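Local coordinates for protein oxidoreductase YdhF (Escherichia coli, PDB 1OG6) that probably acts as an NADPH-dependent oxidoreductase of the aldo-keto reductase family, built as an alpha/beta barrel that holds its nicotinamide cofactor, at residues Asp141-Leu146 with Ser170-Thr175; Arg205-Ser210 with Leu258-Ser263. All coordinates share one frame; numbering follows the deposited sequence.

Contact 1 lies at the surface, its centre about 21 Å from the centre of the chain, whereas contact 2 is central, about 4 Å from that point. They share no segment: contact 1 sets a helix on the outside of the barrel against a loop leading into a later strand, and contact 2 pairs two strands of the barrel wall. Their centres are about 25 Å apart, and nothing in one touches the other. The chemistry differs with place. Contact 1 has no hydrogen bond between its segments and depends on apolar side chains meeting at ring edges, while contact 2 has three backbone bonds, buried side chains and bound NADP.

Contact 1: Asp141-Leu146 with Ser170-Thr175; sequences DAFKHL and SRLPFT
Phe143 meeting Leu172 and Phe174 makes this a small apolar contact at the barrel's outer surface, between helix 136-147 and the loop that leads from helix 162-169 to strand 179-182. The two segments bury 225 Å² between them, and even their closest backbone pair, Lys144 and Leu172, keeps its CA atoms 8.4 Å apart, so side chains do the bridging. The Phe143 ring is approached at its edge: the methyl CD1 of Leu172 lies near the ring plane, 4.0 Å from Phe143 CD2. With CG beside the backbone N and anti to the carbonyl carbon (chi1 -79°), the ring swings out from the helix toward the loop. Phe174 answers with its own edge, its CZ standing 4.5 Å from Phe143 CB, which lies close to the plane of the Phe174 ring. One face of that ring is covered from within the loop by Pro173 CD, 4.2 Å above the plane and over the centre. Phe155 stacks with Phe143 and also meets Phe174, tying both aromatics to the strand that follows the helix.

Lys144 borders this apolar patch, though the exact placing of its end against Pro173 is doubtful. The Arg171 side chain leads away from residues 141-146 and runs by Ala136 and Ala140, earlier in the same helix. Arg171 NH1 bonds Ser170 OG at 3.0 Å and also Gln201 O of the second subunit, the strongest polar partner of this arginine, so the same short loop serves an interface between chains.

Because no polar bond crosses between the two segments, the fit depends on the shape of hydrocarbon edges rather than on directional pairing, and the polar end of Arg171 is used within the loop and at the second subunit.

Contact 2: Arg205-Ser210 with Leu258-Ser263; sequences RPMAWS and LPIIGS. With NAP (NADP nicotinamide-adenine-dinucleotide phosphate), chain F.
Pro206 to Ala208 and Leu258 to Ile260 join edge to edge as neighbouring parallel strands, with Met207 bridged to Leu258 and Ala208 to Pro259. Three backbone bonds set the register. Leu258 N gives to Pro206 O at 3.1 Å; Ala208 N then reaches Leu258 O, and Ile260 N reaches Ala208 O. The short strand axes run at an angle of 41°.

This paired part is tightly packed. Met207 and Leu258 share one sheet face, and Ile260 CD1 comes to 4.0 Å from Met207 CB; Ala208 and Pro259 occupy the opposite face. At the entry, Leu258 CD2 touches Arg205 CB, but the rest of that partly exposed arginine chain runs away. Beyond Ala208 the strands spread: CA atoms 4.6 Å apart at Met207 and Leu258 are 5.6 Å apart at Trp209 and Ile260, and the cofactor enters.

There Trp209 lays its indole face nearly parallel to the nicotinamide, whose C3N sits 3.7 Å above the indole centre. Its chi1 of 57°, with CG between the backbone N and carbonyl carbon, places the ring there, and NE1 bonds to Asn159 OD1, which probably helps to hold the indole's rotation. With an alanine in place of Trp209, the nicotinamide would probably lose its aromatic cover on this face, and Asn159 OD1 its indole N-H.

Ser210 OG lies within bonding reach of NAP O1N and O5D, which compete for its proton, and Gly262 passes so near NAP O2N that a beta-carbon would collide with it. Ser263 OG donates to NAP O1X, a 2'-phosphate oxygen, at 2.6 Å, and also accepts from Lys265 N.

Strand 258-261 pairs on its other edge with strand 13-20, closing the barrel; cofactor binding at the C-terminal strand ends is characteristic of the aldo-keto reductase TIM barrel.

Contact 1: Asp141-Leu146 with Ser170-Thr175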
loop_
_atom_site.group_PDB
_atom_site.type_symbol
_atom_site.label_atom_id
_atom_site.label_comp_id
_atom_site.label_asym_id
_atom_site.label_seq_id
_atom_site.Cartn_x
_atom_site.Cartn_y
_atom_site.Cartn_z
ATOM N N ASP C 141 4.717 -9.340 23.787
ATOM C CA ASP C 141 4.977 -9.818 25.149
ATOM C C ASP C 141 4.987 -11.337 25.223
ATOM O O ASP C 141 5.815 -11.922 25.916
ATOM C CB ASP C 141 3.941 -9.266 26.144
ATOM C CG ASP C 141 4.018 -7.747 26.299
ATOM O OD1 ASP C 141 5.147 -7.197 26.285
ATOM O OD2 ASP C 141 2.951 -7.101 26.450
ATOM N N ALA C 142 4.063 -11.980 24.519
ATOM C CA ALA C 142 4.026 -13.433 24.514
ATOM C C ALA C 142 5.342 -13.927 23.918
ATOM O O ALA C 142 5.848 -14.974 24.291
ATOM C CB ALA C 142 2.855 -13.928 23.683
ATOM N N PHE C 143 5.895 -13.148 22.994
ATOM C CA PHE C 143 7.143 -13.493 22.330
ATOM C C PHE C 143 8.375 -13.287 23.209
ATOM O O PHE C 143 9.269 -14.126 23.221
ATOM C CB PHE C 143 7.281 -12.690 21.029
ATOM C CG PHE C 143 6.473 -13.243 19.872
ATOM C CD1 PHE C 143 5.599 -14.310 20.051
ATOM C CD2 PHE C 143 6.589 -12.692 18.601
ATOM C CE1 PHE C 143 4.859 -14.817 18.984
ATOM C CE2 PHE C 143 5.849 -13.197 17.529
ATOM C CZ PHE C 143 4.985 -14.259 17.724
ATOM N N LYS C 144 8.427 -12.175 23.936
ATOM C CA LYS C 144 9.565 -11.895 24.814
ATOM C C LYS C 144 9.650 -13.011 25.844
ATOM O O LYS C 144 10.737 -13.413 26.266
ATOM C CB LYS C 144 9.380 -10.560 25.547
ATOM C CG LYS C 144 9.128 -9.357 24.651
ATOM C CD LYS C 144 10.343 -9.005 23.811
ATOM C CE LYS C 144 10.087 -7.751 22.982
ATOM N NZ LYS C 144 9.730 -6.557 23.803
ATOM N N HIS C 145 8.480 -13.502 26.243
ATOM C CA HIS C 145 8.383 -14.566 27.225
ATOM C C HIS C 145 8.939 -15.871 26.679
ATOM O O HIS C 145 9.973 -16.346 27.138
ATOM C CB HIS C 145 6.927 -14.768 27.639
ATOM C CG HIS C 145 6.744 -15.824 28.685
ATOM N ND1 HIS C 145 7.161 -15.660 29.988
ATOM C CD2 HIS C 145 6.235 -17.077 28.607
ATOM C CE1 HIS C 145 6.920 -16.768 30.668
ATOM N NE2 HIS C 145 6.360 -17.642 29.853
ATOM N N LEU C 146 8.249 -16.446 25.698
ATOM C CA LEU C 146 8.667 -17.706 25.093
ATOM C C LEU C 146 10.143 -17.701 24.739
ATOM O O LEU C 146 10.776 -18.748 24.667
ATOM C CB LEU C 146 7.846 -17.988 23.835
ATOM C CG LEU C 146 6.387 -18.388 24.033
ATOM C CD1 LEU C 146 5.690 -18.423 22.701
ATOM C CD2 LEU C 146 6.309 -19.739 24.697
ATOM N N SER C 170 7.448 -3.380 14.698
ATOM C CA SER C 170 7.779 -2.181 15.458
ATOM C C SER C 170 7.788 -2.493 16.935
ATOM O O SER C 170 8.319 -1.728 17.734
ATOM C CB SER C 170 6.738 -1.107 15.210
ATOM O OG SER C 170 5.487 -1.548 15.688
ATOM N N ARG C 171 7.178 -3.620 17.283
ATOM C CA ARG C 171 7.070 -4.074 18.666
ATOM C C ARG C 171 8.108 -5.118 19.051
ATOM O O ARG C 171 8.111 -5.594 20.184
ATOM C CB ARG C 171 5.681 -4.669 18.916
ATOM C CG ARG C 171 4.642 -3.715 19.465
ATOM C CD ARG C 171 4.379 -2.550 18.545
ATOM N NE ARG C 171 3.247 -1.766 19.021
ATOM C CZ ARG C 171 2.897 -0.587 18.528
ATOM N NH1 ARG C 171 3.597 -0.053 17.544
ATOM N NH2 ARG C 171 1.842 0.048 19.006
ATOM N N LEU C 172 8.983 -5.482 18.119
ATOM C CA LEU C 172 9.992 -6.494 18.407
ATOM C C LEU C 172 11.448 -6.043 18.327
ATOM O O LEU C 172 11.826 -5.224 17.482
ATOM C CB LEU C 172 9.797 -7.698 17.490
ATOM C CG LEU C 172 8.440 -8.374 17.604
ATOM C CD1 LEU C 172 8.478 -9.666 16.829
ATOM C CD2 LEU C 172 8.108 -8.642 19.056
ATOM N N PRO C 173 12.284 -6.574 19.227
ATOM C CA PRO C 173 13.708 -6.247 19.275
ATOM C C PRO C 173 14.507 -7.090 18.269
ATOM O O PRO C 173 15.674 -6.806 17.995
ATOM C CB PRO C 173 14.073 -6.541 20.725
ATOM C CG PRO C 173 13.195 -7.698 21.050
ATOM C CD PRO C 173 11.876 -7.317 20.433
ATOM N N PHE C 174 13.867 -8.118 17.715
ATOM C CA PHE C 174 14.509 -8.994 16.733
ATOM C C PHE C 174 13.764 -9.052 15.393
ATOM O O PHE C 174 12.540 -8.917 15.348
ATOM C CB PHE C 174 14.671 -10.399 17.319
ATOM C CG PHE C 174 13.538 -10.828 18.217
ATOM C CD1 PHE C 174 12.251 -10.988 17.717
ATOM C CD2 PHE C 174 13.773 -11.107 19.565
ATOM C CE1 PHE C 174 11.218 -11.424 18.546
ATOM C CE2 PHE C 174 12.746 -11.544 20.402
ATOM C CZ PHE C 174 11.469 -11.702 19.893
ATOM N N THR C 175 14.510 -9.262 14.309
ATOM C CA THR C 175 13.928 -9.307 12.969
ATOM C C THR C 175 13.101 -10.552 12.679
ATOM O O THR C 175 13.599 -11.675 12.804
ATOM C CB THR C 175 15.008 -9.227 11.884
ATOM O OG1 THR C 175 16.097 -8.425 12.349
ATOM C CG2 THR C 175 14.432 -8.595 10.614
#

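Contact 2: Arg205-Ser210 with Leu258-Ser263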
loop_
_atom_site.group_PDB
_atom_site.type_symbol
_atom_site.label_atom_id
_atom_site.label_comp_id
_atom_site.label_asym_id
_atom_site.label_seq_id
_atom_site.Cartn_x
_atom_site.Cartn_y
_atom_site.Cartn_z
ATOM N N ARG C 205 13.438 -14.283 4.108
ATOM C CA ARG C 205 13.051 -15.345 3.181
ATOM C C ARG C 205 11.703 -15.937 3.520
ATOM O O ARG C 205 11.541 -16.534 4.584
ATOM C CB ARG C 205 14.086 -16.473 3.181
ATOM C CG ARG C 205 15.094 -16.428 2.039
ATOM C CD ARG C 205 16.254 -15.473 2.290
ATOM N NE ARG C 205 16.148 -14.237 1.519
ATOM C CZ ARG C 205 17.187 -13.474 1.195
ATOM N NH1 ARG C 205 18.408 -13.829 1.574
ATOM N NH2 ARG C 205 17.009 -12.352 0.504
ATOM N N PRO C 206 10.724 -15.805 2.604
ATOM C CA PRO C 206 9.354 -16.305 2.743
ATOM C C PRO C 206 9.206 -17.773 2.419
ATOM O O PRO C 206 9.616 -18.201 1.354
ATOM C CB PRO C 206 8.590 -15.459 1.742
ATOM C CG PRO C 206 9.550 -15.386 0.631
ATOM C CD PRO C 206 10.850 -15.048 1.346
ATOM N N MET C 207 8.632 -18.540 3.337
ATOM C CA MET C 207 8.388 -19.958 3.106
ATOM C C MET C 207 7.140 -19.946 2.239
ATOM O O MET C 207 6.143 -19.341 2.604
ATOM C CB MET C 207 8.131 -20.660 4.437
ATOM C CG MET C 207 9.344 -20.601 5.352
ATOM S SD MET C 207 9.064 -21.077 7.054
ATOM C CE MET C 207 8.731 -22.822 6.879
ATOM N N ALA C 208 7.188 -20.589 1.082
ATOM C CA ALA C 208 6.045 -20.557 0.179
ATOM C C ALA C 208 5.172 -21.785 0.262
ATOM O O ALA C 208 5.642 -22.895 0.050
ATOM C CB ALA C 208 6.531 -20.364 -1.243
ATOM N N TRP C 209 3.891 -21.599 0.557
ATOM C CA TRP C 209 3.015 -22.749 0.642
ATOM C C TRP C 209 2.112 -22.965 -0.554
ATOM O O TRP C 209 1.820 -22.044 -1.312
ATOM C CB TRP C 209 2.180 -22.730 1.929
ATOM C CG TRP C 209 1.301 -21.532 2.201
ATOM C CD1 TRP C 209 1.619 -20.435 2.960
ATOM C CD2 TRP C 209 -0.088 -21.391 1.863
ATOM N NE1 TRP C 209 0.513 -19.635 3.129
ATOM C CE2 TRP C 209 -0.548 -20.199 2.466
ATOM C CE3 TRP C 209 -0.990 -22.162 1.114
ATOM C CZ2 TRP C 209 -1.877 -19.760 2.343
ATOM C CZ3 TRP C 209 -2.308 -21.726 0.991
ATOM C CH2 TRP C 209 -2.738 -20.536 1.604
ATOM N N SER C 210 1.697 -24.218 -0.709
ATOM C CA SER C 210 0.831 -24.658 -1.793
ATOM C C SER C 210 1.345 -24.248 -3.171
ATOM O O SER C 210 0.592 -23.710 -3.989
ATOM C CB SER C 210 -0.589 -24.132 -1.573
ATOM O OG SER C 210 -1.167 -24.716 -0.418
ATOM N N LEU C 258 11.405 -20.484 0.165
ATOM C CA LEU C 258 11.754 -21.855 0.564
ATOM C C LEU C 258 10.496 -22.671 0.334
ATOM O O LEU C 258 9.619 -22.704 1.195
ATOM C CB LEU C 258 12.099 -21.962 2.058
ATOM C CG LEU C 258 12.824 -20.868 2.837
ATOM C CD1 LEU C 258 13.349 -21.504 4.088
ATOM C CD2 LEU C 258 13.959 -20.248 2.051
ATOM N N PRO C 259 10.387 -23.345 -0.824
ATOM C CA PRO C 259 9.203 -24.151 -1.134
ATOM C C PRO C 259 8.904 -25.265 -0.140
ATOM O O PRO C 259 9.782 -26.034 0.217
ATOM C CB PRO C 259 9.496 -24.666 -2.539
ATOM C CG PRO C 259 10.963 -24.727 -2.572
ATOM C CD PRO C 259 11.390 -23.461 -1.892
ATOM N N ILE C 260 7.652 -25.331 0.306
ATOM C CA ILE C 260 7.223 -26.345 1.261
ATOM C C ILE C 260 6.557 -27.511 0.537
ATOM O O ILE C 260 5.550 -27.353 -0.159
ATOM C CB ILE C 260 6.217 -25.778 2.300
ATOM C CG1 ILE C 260 6.757 -24.494 2.926
ATOM C CG2 ILE C 260 5.993 -26.793 3.399
ATOM C CD1 ILE C 260 5.811 -23.860 3.918
ATOM N N ILE C 261 7.138 -28.685 0.713
ATOM C CA ILE C 261 6.634 -29.888 0.089
ATOM C C ILE C 261 5.501 -30.436 0.955
ATOM O O ILE C 261 5.628 -30.521 2.172
ATOM C CB ILE C 261 7.784 -30.913 -0.069
ATOM C CG1 ILE C 261 8.956 -30.248 -0.799
ATOM C CG2 ILE C 261 7.313 -32.113 -0.864
ATOM C CD1 ILE C 261 10.189 -31.099 -0.949
ATOM N N GLY C 262 4.385 -30.786 0.323
ATOM C CA GLY C 262 3.244 -31.302 1.062
ATOM C C GLY C 262 2.892 -32.746 0.766
ATOM O O GLY C 262 1.970 -33.294 1.366
ATOM N N SER C 263 3.631 -33.366 -0.149
ATOM C CA SER C 263 3.395 -34.756 -0.529
ATOM C C SER C 263 3.773 -35.759 0.554
ATOM O O SER C 263 4.745 -35.563 1.287
ATOM C CB SER C 263 4.169 -35.089 -1.795
ATOM O OG SER C 263 4.043 -36.463 -2.101
HETATM P PA NAP F . 1.196 -28.351 -2.234
HETATM O O1A NAP F . 0.465 -27.660 -3.223
HETATM O O2A NAP F . 2.704 -28.471 -2.165
HETATM O O5B NAP F . 0.679 -29.868 -2.145
HETATM C C5B NAP F . 0.514 -30.586 -3.386
HETATM C C4B NAP F . -0.594 -31.649 -3.074
HETATM O O4B NAP F . -0.752 -32.332 -4.377
HETATM C C3B NAP F . -0.166 -32.785 -2.109
HETATM O O3B NAP F . -1.287 -33.005 -1.262
HETATM C C2B NAP F . 0.126 -34.010 -2.955
HETATM O O2B NAP F . -0.435 -35.212 -2.433
HETATM C C1B NAP F . -0.483 -33.706 -4.355
HETATM N N9A NAP F . 0.463 -34.057 -5.403
HETATM C C8A NAP F . 1.828 -33.859 -5.512
HETATM N N7A NAP F . 2.358 -34.321 -6.628
HETATM C C5A NAP F . 1.263 -34.858 -7.295
HETATM C C6A NAP F . 1.193 -35.499 -8.544
HETATM N N6A NAP F . 2.211 -35.739 -9.394
HETATM N N1A NAP F . -0.074 -35.944 -8.964
HETATM N N3A NAP F . -1.171 -35.122 -6.926
HETATM C C4A NAP F . 0.089 -34.694 -6.535
HETATM O O3 NAP F . 0.796 -27.753 -0.818
HETATM P PN NAP F . -0.271 -28.193 0.254
HETATM O O1N NAP F . -1.504 -27.434 0.492
HETATM O O2N NAP F . 0.331 -29.121 1.261
HETATM O O5D NAP F . 0.300 -26.940 1.111
HETATM C C5D NAP F . 1.740 -26.622 1.252
HETATM C C4D NAP F . 2.191 -26.674 2.703
HETATM O O4D NAP F . 2.138 -25.382 3.363
HETATM C C3D NAP F . 1.466 -27.684 3.664
HETATM O O3D NAP F . 2.179 -28.921 3.776
HETATM O O2D NAP F . 2.211 -27.380 6.023
HETATM C C1D NAP F . 1.552 -25.501 4.697
HETATM N N1N NAP F . 0.340 -24.602 4.777
HETATM C C2N NAP F . 0.408 -23.322 5.385
HETATM C C3N NAP F . -0.749 -22.545 5.458
HETATM C C7N NAP F . -0.670 -21.161 6.117
HETATM O O7N NAP F . -1.695 -20.531 6.160
HETATM N N7N NAP F . 0.451 -20.698 6.600
HETATM C C4N NAP F . -2.029 -23.026 4.925
HETATM C C5N NAP F . -2.059 -24.315 4.319
HETATM C C6N NAP F . -0.887 -25.124 4.234
HETATM P P2B NAP F . 0.293 -36.656 -2.502
HETATM O O1X NAP F . 1.548 -37.113 -1.766
HETATM O O2X NAP F . -0.726 -37.667 -2.972
HETATM O O3X NAP F . -0.234 -36.674 -1.084
#